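Local coordinates for mandelate racemase/muconate lactonizing enzyme-like protein (Rubrobacter xylanophilus DSM 9941, PDB 2QQ6), which belongs to the mandelate racemase/muconate lactonizing branch of the enolase superfamily, binds magnesium and may act as a lyase, at residues B[215-220]-B[239-244]; B[195-200]-B[227-232]; B[125-130]-B[167-172]. One frame throughout, in Å; residues are numbered along the deposited sequence.

Interaction 1 (B[215-220]-B[239-244]). With MG (magnesium ion), chain D.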
loop_
_atom_site.group_PDB
_atom_site.type_symbol
_atom_site.label_atom_id
_atom_site.label_comp_id
_atom_site.label_asym_id
_atom_site.label_seq_id
_atom_site.Cartn_x
_atom_site.Cartn_y
_atom_site.Cartn_z
ATOM N N ILE B 215 17.509 -19.776 2.561
ATOM C CA ILE B 215 16.284 -20.240 3.223
ATOM C C ILE B 215 15.287 -19.133 3.600
ATOM O O ILE B 215 15.653 -18.139 4.226
ATOM C CB ILE B 215 16.679 -21.021 4.488
ATOM C CG1 ILE B 215 17.396 -22.307 4.070
ATOM C CG2 ILE B 215 15.460 -21.275 5.369
ATOM C CD1 ILE B 215 17.939 -23.117 5.225
ATOM N N ASP B 216 14.020 -19.331 3.236
ATOM C CA ASP B 216 12.966 -18.353 3.503
ATOM C C ASP B 216 12.136 -18.774 4.703
ATOM O O ASP B 216 11.796 -19.945 4.849
ATOM C CB ASP B 216 12.043 -18.231 2.284
ATOM C CG ASP B 216 11.209 -16.957 2.286
ATOM O OD1 ASP B 216 10.919 -16.393 3.366
ATOM O OD2 ASP B 216 10.810 -16.527 1.185
HETATM N N MSE B 217 11.814 -17.808 5.560
HETATM C CA MSE B 217 10.985 -18.052 6.737
HETATM C C MSE B 217 9.625 -17.377 6.598
HETATM O O MSE B 217 8.807 -17.415 7.505
HETATM C CB MSE B 217 11.677 -17.540 7.994
HETATM C CG MSE B 217 12.957 -18.267 8.342
HETATM SE SE MSE B 217 13.577 -17.924 10.220
HETATM C CE MSE B 217 15.042 -16.733 9.852
ATOM N N HIS B 218 9.406 -16.746 5.451
ATOM C CA HIS B 218 8.160 -16.054 5.159
ATOM C C HIS B 218 7.672 -15.158 6.285
ATOM O O HIS B 218 6.473 -14.991 6.480
ATOM C CB HIS B 218 7.087 -17.071 4.762
ATOM C CG HIS B 218 7.316 -17.657 3.403
ATOM N ND1 HIS B 218 7.394 -19.014 3.178
ATOM C CD2 HIS B 218 7.571 -17.066 2.212
ATOM C CE1 HIS B 218 7.695 -19.231 1.912
ATOM N NE2 HIS B 218 7.810 -18.065 1.302
ATOM N N GLY B 219 8.637 -14.590 7.014
ATOM C CA GLY B 219 8.391 -13.699 8.142
ATOM C C GLY B 219 7.179 -14.007 8.992
ATOM O O GLY B 219 6.172 -13.308 8.921
ATOM N N ARG B 220 7.286 -15.036 9.827
ATOM C CA ARG B 220 6.163 -15.442 10.665
ATOM C C ARG B 220 6.498 -15.549 12.145
ATOM O O ARG B 220 5.630 -15.949 12.923
ATOM C CB ARG B 220 5.642 -16.829 10.251
ATOM C CG ARG B 220 5.695 -17.176 8.782
ATOM C CD ARG B 220 4.438 -16.786 8.053
ATOM N NE ARG B 220 4.396 -17.421 6.743
ATOM C CZ ARG B 220 3.441 -17.218 5.847
ATOM N NH1 ARG B 220 2.438 -16.389 6.114
ATOM N NH2 ARG B 220 3.491 -17.846 4.685
ATOM N N LEU B 239 23.296 -19.051 2.209
ATOM C CA LEU B 239 23.554 -17.902 1.350
ATOM C C LEU B 239 23.040 -16.702 2.150
ATOM O O LEU B 239 23.656 -15.629 2.192
ATOM C CB LEU B 239 22.798 -18.044 0.015
ATOM C CG LEU B 239 23.003 -16.920 -1.010
ATOM C CD1 LEU B 239 24.482 -16.656 -1.202
ATOM C CD2 LEU B 239 22.376 -17.300 -2.320
ATOM N N TRP B 240 21.900 -16.918 2.793
ATOM C CA TRP B 240 21.273 -15.922 3.638
ATOM C C TRP B 240 20.040 -16.558 4.245
ATOM O O TRP B 240 19.638 -17.658 3.855
ATOM C CB TRP B 240 20.882 -14.670 2.835
ATOM C CG TRP B 240 19.659 -14.800 1.986
ATOM C CD1 TRP B 240 18.386 -15.089 2.403
ATOM C CD2 TRP B 240 19.576 -14.586 0.576
ATOM N NE1 TRP B 240 17.519 -15.063 1.339
ATOM C CE2 TRP B 240 18.222 -14.755 0.204
ATOM C CE3 TRP B 240 20.516 -14.261 -0.414
ATOM C CZ2 TRP B 240 17.784 -14.608 -1.117
ATOM C CZ3 TRP B 240 20.078 -14.115 -1.729
ATOM C CH2 TRP B 240 18.722 -14.289 -2.064
ATOM N N LEU B 241 19.450 -15.858 5.205
ATOM C CA LEU B 241 18.244 -16.317 5.870
ATOM C C LEU B 241 17.211 -15.216 5.626
ATOM O O LEU B 241 17.396 -14.084 6.066
ATOM C CB LEU B 241 18.530 -16.506 7.354
ATOM C CG LEU B 241 17.426 -17.123 8.199
ATOM C CD1 LEU B 241 16.874 -18.347 7.519
ATOM C CD2 LEU B 241 17.975 -17.453 9.580
ATOM N N GLU B 242 16.141 -15.570 4.915
ATOM C CA GLU B 242 15.074 -14.647 4.518
ATOM C C GLU B 242 13.930 -14.409 5.510
ATOM O O GLU B 242 13.309 -15.340 6.016
ATOM C CB GLU B 242 14.493 -15.127 3.173
ATOM C CG GLU B 242 13.685 -14.110 2.357
ATOM C CD GLU B 242 13.384 -14.600 0.931
ATOM O OE1 GLU B 242 14.329 -14.990 0.225
ATOM O OE2 GLU B 242 12.210 -14.587 0.505
ATOM N N GLU B 243 13.665 -13.138 5.775
ATOM C CA GLU B 243 12.585 -12.702 6.655
ATOM C C GLU B 243 12.201 -13.526 7.884
ATOM O O GLU B 243 11.185 -14.208 7.869
ATOM C CB GLU B 243 11.299 -12.494 5.837
ATOM C CG GLU B 243 11.416 -11.580 4.624
ATOM C CD GLU B 243 10.119 -11.506 3.834
ATOM O OE1 GLU B 243 9.596 -12.585 3.473
ATOM O OE2 GLU B 243 9.623 -10.385 3.570
ATOM N N PRO B 244 12.989 -13.465 8.966
ATOM C CA PRO B 244 12.610 -14.241 10.152
ATOM C C PRO B 244 11.414 -13.611 10.864
ATOM O O PRO B 244 10.612 -14.302 11.476
ATOM C CB PRO B 244 13.860 -14.190 11.014
ATOM C CG PRO B 244 14.475 -12.885 10.635
ATOM C CD PRO B 244 14.330 -12.884 9.134
HETATM MG MG MG D . 10.157 -14.915 -0.236
#
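The magnesium site of this enolase-type barrel takes two of its ligands from neighbouring parallel strands, where Asp216 and Glu242 stand side by side. Asp216 OD2 and Glu242 OE2 each lie 2.2 Å from the magnesium, and Glu268 supplies a third carboxylate. Their bridge pairing puts both acids on one face of the sheet, and in both CG lies anti to the backbone N (chi1 -162° in each), which carries the carboxylates to the same cation with their planes 50° apart. The second oxygens are held differently. His218 N gives a 2.6 Å bond to Asp216 OD1, approaching from above the carboxylate plane and closing an Asx turn, while Glu242 OE1 receives only a weak bond from Trp240 NE1 (3.4 Å) and is tied more firmly by a salt bridge to Lys169. Main-chain bonds fix the register: Ile215 N reaches Trp240 O at 3.3 Å, Glu242 N meets Ile215 O at 2.7 Å, and Met217 N reaches Glu242 O at 2.9 Å. On the face away from the metal, Ile215 CG2 packs on Leu241 CD1, and both residues touch Met233 of helix 223-233. The selenium of Met217, a selenomethionine, packs on Pro244 (Met217 SE to Pro244 CB 3.8 Å); the modelled place of its methyl is doubtful. Towards the subunit interface, the His218 ring meets Phe79 of the second subunit at about 90°, and its ND1 is bonded to Asp173. Acidic ligands at the C-terminal ends of successive barrel strands, joined here by a beta-alpha-beta unit, are the hallmark of the enolase-superfamily metal site.

Interaction 2 (B[195-200]-B[227-232])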
loop_
_atom_site.group_PDB
_atom_site.type_symbol
_atom_site.label_atom_id
_atom_site.label_comp_id
_atom_site.label_asym_id
_atom_site.label_seq_id
_atom_site.Cartn_x
_atom_site.Cartn_y
_atom_site.Cartn_z
ATOM N N ALA B 195 12.583 -30.000 13.591
ATOM C CA ALA B 195 12.050 -30.351 12.285
ATOM C C ALA B 195 12.638 -29.451 11.213
ATOM O O ALA B 195 13.063 -29.917 10.160
ATOM C CB ALA B 195 10.534 -30.234 12.292
HETATM N N MSE B 196 12.665 -28.156 11.493
HETATM C CA MSE B 196 13.186 -27.187 10.541
HETATM C C MSE B 196 14.676 -27.346 10.234
HETATM O O MSE B 196 15.087 -27.336 9.066
HETATM C CB MSE B 196 12.894 -25.782 11.045
HETATM C CG MSE B 196 11.424 -25.442 10.979
HETATM SE SE MSE B 196 10.926 -23.969 12.197
HETATM C CE MSE B 196 11.723 -22.472 11.182
ATOM N N VAL B 197 15.482 -27.483 11.280
ATOM C CA VAL B 197 16.911 -27.657 11.096
ATOM C C VAL B 197 17.153 -28.948 10.318
ATOM O O VAL B 197 18.103 -29.064 9.538
ATOM C CB VAL B 197 17.629 -27.753 12.442
ATOM C CG1 VAL B 197 19.115 -27.871 12.222
ATOM C CG2 VAL B 197 17.307 -26.540 13.280
ATOM N N ALA B 198 16.276 -29.920 10.532
ATOM C CA ALA B 198 16.408 -31.196 9.858
ATOM C C ALA B 198 16.289 -30.983 8.367
ATOM O O ALA B 198 17.086 -31.518 7.596
ATOM C CB ALA B 198 15.337 -32.159 10.338
ATOM N N ARG B 199 15.292 -30.198 7.963
ATOM C CA ARG B 199 15.087 -29.932 6.552
ATOM C C ARG B 199 16.359 -29.317 5.997
ATOM O O ARG B 199 16.860 -29.720 4.946
ATOM C CB ARG B 199 13.902 -28.980 6.343
ATOM C CG ARG B 199 13.632 -28.635 4.876
ATOM C CD ARG B 199 13.436 -29.894 4.003
ATOM N NE ARG B 199 12.214 -30.632 4.325
ATOM C CZ ARG B 199 10.988 -30.125 4.217
ATOM N NH1 ARG B 199 10.821 -28.873 3.788
ATOM N NH2 ARG B 199 9.933 -30.861 4.547
ATOM N N VAL B 200 16.894 -28.352 6.732
ATOM C CA VAL B 200 18.100 -27.680 6.304
ATOM C C VAL B 200 19.220 -28.700 6.145
ATOM O O VAL B 200 19.724 -28.907 5.043
ATOM C CB VAL B 200 18.508 -26.578 7.310
ATOM C CG1 VAL B 200 19.601 -25.704 6.724
ATOM C CG2 VAL B 200 17.306 -25.724 7.650
ATOM N N ILE B 227 15.668 -15.533 16.669
ATOM C CA ILE B 227 17.015 -15.576 17.209
ATOM C C ILE B 227 17.518 -16.987 17.465
ATOM O O ILE B 227 18.628 -17.340 17.073
ATOM C CB ILE B 227 17.097 -14.754 18.503
ATOM C CG1 ILE B 227 16.816 -13.283 18.190
ATOM C CG2 ILE B 227 18.451 -14.882 19.119
ATOM C CD1 ILE B 227 17.112 -12.343 19.321
ATOM N N ARG B 228 16.701 -17.802 18.118
ATOM C CA ARG B 228 17.104 -19.167 18.403
ATOM C C ARG B 228 17.298 -19.941 17.107
ATOM O O ARG B 228 18.232 -20.735 16.994
ATOM C CB ARG B 228 16.062 -19.870 19.277
ATOM C CG ARG B 228 16.525 -21.221 19.798
ATOM C CD ARG B 228 15.419 -22.047 20.470
ATOM N NE ARG B 228 15.852 -23.443 20.622
ATOM C CZ ARG B 228 15.065 -24.472 20.953
ATOM N NH1 ARG B 228 13.760 -24.295 21.189
ATOM N NH2 ARG B 228 15.587 -25.697 21.030
ATOM N N PHE B 229 16.437 -19.710 16.119
ATOM C CA PHE B 229 16.575 -20.440 14.871
ATOM C C PHE B 229 17.761 -19.949 14.070
ATOM O O PHE B 229 18.455 -20.742 13.433
ATOM C CB PHE B 229 15.313 -20.338 14.012
ATOM C CG PHE B 229 15.379 -21.175 12.769
ATOM C CD1 PHE B 229 15.332 -22.562 12.851
ATOM C CD2 PHE B 229 15.604 -20.581 11.520
ATOM C CE1 PHE B 229 15.515 -23.352 11.714
ATOM C CE2 PHE B 229 15.793 -21.363 10.362
ATOM C CZ PHE B 229 15.751 -22.751 10.460
ATOM N N ALA B 230 17.992 -18.639 14.098
ATOM C CA ALA B 230 19.111 -18.047 13.366
ATOM C C ALA B 230 20.431 -18.575 13.897
ATOM O O ALA B 230 21.293 -18.988 13.120
ATOM C CB ALA B 230 19.085 -16.551 13.488
ATOM N N ARG B 231 20.590 -18.562 15.219
ATOM C CA ARG B 231 21.826 -19.046 15.823
ATOM C C ARG B 231 22.095 -20.464 15.352
ATOM O O ARG B 231 23.234 -20.893 15.278
ATOM C CB ARG B 231 21.740 -18.996 17.349
ATOM N N ALA B 232 21.044 -21.191 15.008
ATOM C CA ALA B 232 21.215 -22.561 14.553
ATOM C C ALA B 232 21.561 -22.624 13.076
ATOM O O ALA B 232 22.133 -23.599 12.614
ATOM C CB ALA B 232 19.953 -23.368 14.835
#
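Phe229 and Met196 form the tight part of this helix-helix contact. The methyl CE of Met196, a selenomethionine, sits 3.9 Å from the centroid of the Phe229 ring and only 9° off the ring normal, a CH-pi contact over the middle of one face; a bend at chi3 brings it there. Separately, Met196 SE lies obliquely to the ring, 5.1 Å from the same centroid, as a Met-aromatic contact. Closer to the helix, Met196 CB touches Phe229 CE1 at 3.6 Å. The ring reaches across because its CG is anti to the backbone N (chi1 -175°). Val200 CG2 makes a looser but still buried contact at the ring edge, near its plane, 4.4 Å from Phe229 CZ. Met217 and Val172 also pack against the ring, within the same cluster.

The other side is more open. Val197 CG2 lies 4.0 Å from Phe229 CE1 and 4.4 Å from Ala232 CB, and both Val197 and Ala232 are partly exposed. Arg228, farther out and exposed, has a long, weak ion pair with Glu194. The whole contact is apolar between the two segments, whose axes approach to 11.0 Å. Such neighbouring helices on the outside of the sheet, here with their N-to-C directions 28° apart, are typical of the outer layer of a beta/alpha barrel.

Interaction 3 (B[125-130]-B[167-172])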
loop_
_atom_site.group_PDB
_atom_site.type_symbol
_atom_site.label_atom_id
_atom_site.label_comp_id
_atom_site.label_asym_id
_atom_site.label_seq_id
_atom_site.Cartn_x
_atom_site.Cartn_y
_atom_site.Cartn_z
ATOM N N TYR B 125 18.720 -18.099 -9.445
ATOM C CA TYR B 125 18.668 -19.038 -8.324
ATOM C C TYR B 125 17.292 -19.712 -8.403
ATOM O O TYR B 125 16.298 -19.089 -8.816
ATOM C CB TYR B 125 18.936 -18.346 -6.962
ATOM C CG TYR B 125 17.830 -17.537 -6.302
ATOM C CD1 TYR B 125 16.786 -18.167 -5.626
ATOM C CD2 TYR B 125 17.896 -16.135 -6.243
ATOM C CE1 TYR B 125 15.845 -17.436 -4.899
ATOM C CE2 TYR B 125 16.955 -15.397 -5.515
ATOM C CZ TYR B 125 15.937 -16.059 -4.841
ATOM O OH TYR B 125 15.026 -15.364 -4.074
ATOM N N ALA B 126 17.244 -20.998 -8.065
ATOM C CA ALA B 126 15.996 -21.745 -8.155
ATOM C C ALA B 126 15.286 -21.981 -6.825
ATOM O O ALA B 126 15.849 -22.546 -5.882
ATOM C CB ALA B 126 16.245 -23.076 -8.861
ATOM N N ASP B 127 14.043 -21.520 -6.758
ATOM C CA ASP B 127 13.232 -21.701 -5.567
ATOM C C ASP B 127 12.747 -23.153 -5.627
ATOM O O ASP B 127 12.099 -23.559 -6.594
ATOM C CB ASP B 127 12.053 -20.719 -5.588
ATOM C CG ASP B 127 11.288 -20.696 -4.277
ATOM O OD1 ASP B 127 10.591 -21.689 -3.963
ATOM O OD2 ASP B 127 11.394 -19.679 -3.553
ATOM N N CYS B 128 13.076 -23.941 -4.614
ATOM C CA CYS B 128 12.672 -25.335 -4.611
ATOM C C CYS B 128 11.454 -25.559 -3.754
ATOM O O CYS B 128 11.422 -26.484 -2.960
ATOM C CB CYS B 128 13.805 -26.216 -4.099
ATOM S SG CYS B 128 15.309 -26.113 -5.067
ATOM N N ASN B 129 10.451 -24.706 -3.912
ATOM C CA ASN B 129 9.214 -24.821 -3.145
ATOM C C ASN B 129 8.073 -24.237 -3.976
ATOM O O ASN B 129 6.965 -24.021 -3.475
ATOM C CB ASN B 129 9.351 -24.054 -1.825
ATOM C CG ASN B 129 9.155 -24.944 -0.611
ATOM O OD1 ASN B 129 8.064 -25.477 -0.391
ATOM N ND2 ASN B 129 10.212 -25.114 0.183
ATOM N N ALA B 130 8.368 -24.016 -5.255
ATOM C CA ALA B 130 7.452 -23.423 -6.222
ATOM C C ALA B 130 5.997 -23.920 -6.292
ATOM O O ALA B 130 5.074 -23.112 -6.418
ATOM C CB ALA B 130 8.093 -23.493 -7.613
ATOM N N ALA B 167 22.456 -22.292 -7.209
ATOM C CA ALA B 167 21.867 -21.452 -6.179
ATOM C C ALA B 167 20.433 -21.949 -5.942
ATOM O O ALA B 167 19.570 -21.863 -6.817
ATOM C CB ALA B 167 21.866 -20.006 -6.626
ATOM N N ILE B 168 20.191 -22.464 -4.744
ATOM C CA ILE B 168 18.895 -23.011 -4.379
ATOM C C ILE B 168 18.197 -22.248 -3.259
ATOM O O ILE B 168 18.860 -21.757 -2.353
ATOM C CB ILE B 168 19.088 -24.486 -3.948
ATOM C CG1 ILE B 168 18.944 -25.398 -5.161
ATOM C CG2 ILE B 168 18.104 -24.870 -2.863
ATOM C CD1 ILE B 168 19.836 -25.018 -6.321
ATOM N N LYS B 169 16.867 -22.153 -3.316
ATOM C CA LYS B 169 16.099 -21.488 -2.256
ATOM C C LYS B 169 15.093 -22.462 -1.638
ATOM O O LYS B 169 14.412 -23.194 -2.350
ATOM C CB LYS B 169 15.351 -20.267 -2.789
ATOM C CG LYS B 169 14.558 -19.498 -1.716
ATOM C CD LYS B 169 13.762 -18.360 -2.360
ATOM C CE LYS B 169 13.268 -17.326 -1.344
ATOM N NZ LYS B 169 12.784 -16.068 -1.999
ATOM N N LEU B 170 14.988 -22.438 -0.309
ATOM C CA LEU B 170 14.098 -23.342 0.422
ATOM C C LEU B 170 13.293 -22.748 1.577
ATOM O O LEU B 170 13.748 -21.822 2.255
ATOM C CB LEU B 170 14.919 -24.505 0.963
ATOM C CG LEU B 170 14.660 -25.801 0.217
ATOM C CD1 LEU B 170 15.856 -26.715 0.355
ATOM C CD2 LEU B 170 13.369 -26.436 0.752
ATOM N N ASP B 171 12.102 -23.308 1.802
ATOM C CA ASP B 171 11.220 -22.861 2.880
ATOM C C ASP B 171 11.378 -23.723 4.109
ATOM O O ASP B 171 11.814 -24.863 4.009
ATOM C CB ASP B 171 9.753 -22.927 2.470
ATOM C CG ASP B 171 9.421 -21.999 1.332
ATOM O OD1 ASP B 171 10.116 -20.968 1.181
ATOM O OD2 ASP B 171 8.448 -22.290 0.603
ATOM N N VAL B 172 10.999 -23.187 5.263
ATOM C CA VAL B 172 11.099 -23.929 6.514
ATOM C C VAL B 172 10.013 -23.555 7.521
ATOM O O VAL B 172 10.154 -23.811 8.719
ATOM C CB VAL B 172 12.484 -23.747 7.185
ATOM C CG1 VAL B 172 13.568 -24.262 6.270
ATOM C CG2 VAL B 172 12.725 -22.294 7.517
#
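Lys169 NZ donates to Tyr125 OH at 3.1 Å, and the same ammonium forms a salt bridge with Glu242, a magnesium ligand. Asp127 OD2 is 4.2 Å from Lys169 NZ, too far for a salt bridge, and a pairing of that nitrogen with Glu343 is long and weak. Three main-chain bonds hold the parallel strands beneath these groups: Ala126 N to Ala167 O at 2.8 Å, Lys169 N to Ala126 O at 2.8 Å, and Cys128 N to Lys169 O at 2.7 Å. Lys169 leaves its strand with CG anti to the backbone N (chi1 -178°), and the extended chain carries CD between the tyrosine edge and Asp127 OD2; CD lies near the ring plane, 3.4 Å from Tyr125 CE1. Cut back to an alanine, the position of Lys169 would probably leave Glu242 without its positive mate and Tyr125 OH without its donor, and open a gap beside the tyrosine ring. On the face bearing Ala126 and Ile168, Cys128 SG rests on Ile168 CG1 at 3.7 Å, against helix 149-162. Farther along, Asn129 lies against Asp171, its amide plane 26° from the carboxylate plane, and Asp171 OD2 is hydrogen-bonded to His139. The chemistry implies a lysine whose nitrogen has two polar partners, sits about 3 Å from the magnesium and is tied to a metal ligand; a lysine at this barrel strand is often an acid-base residue in relatives, although its role here is not established.

How the interactions relate
From the N terminus, interaction 3 comes first, its loop from strand 121-127 through helix 149-162 closing on strand 167-171. Only afterwards does helix 190-207 open interaction 2, which closes when helix 223-233 returns beside it after strand 212-216, and which crosses interaction 1: segments 195-200, 215-220, 227-232 and 239-244 alternate. Interaction 1 closes the unit of strand 212-216, helix 223-233 and strand 241-242. Interactions 1 and 3 share one sheet, because strands 167-171 and 212-216 are neighbours in it. Interaction 2 covers them from outside: Ile215 CD1 packs on Val200 CG1 at 3.4 Å, and Phe229 CZ approaches Val172 CG2 at 4.2 Å, joining barrel wall to helical layer.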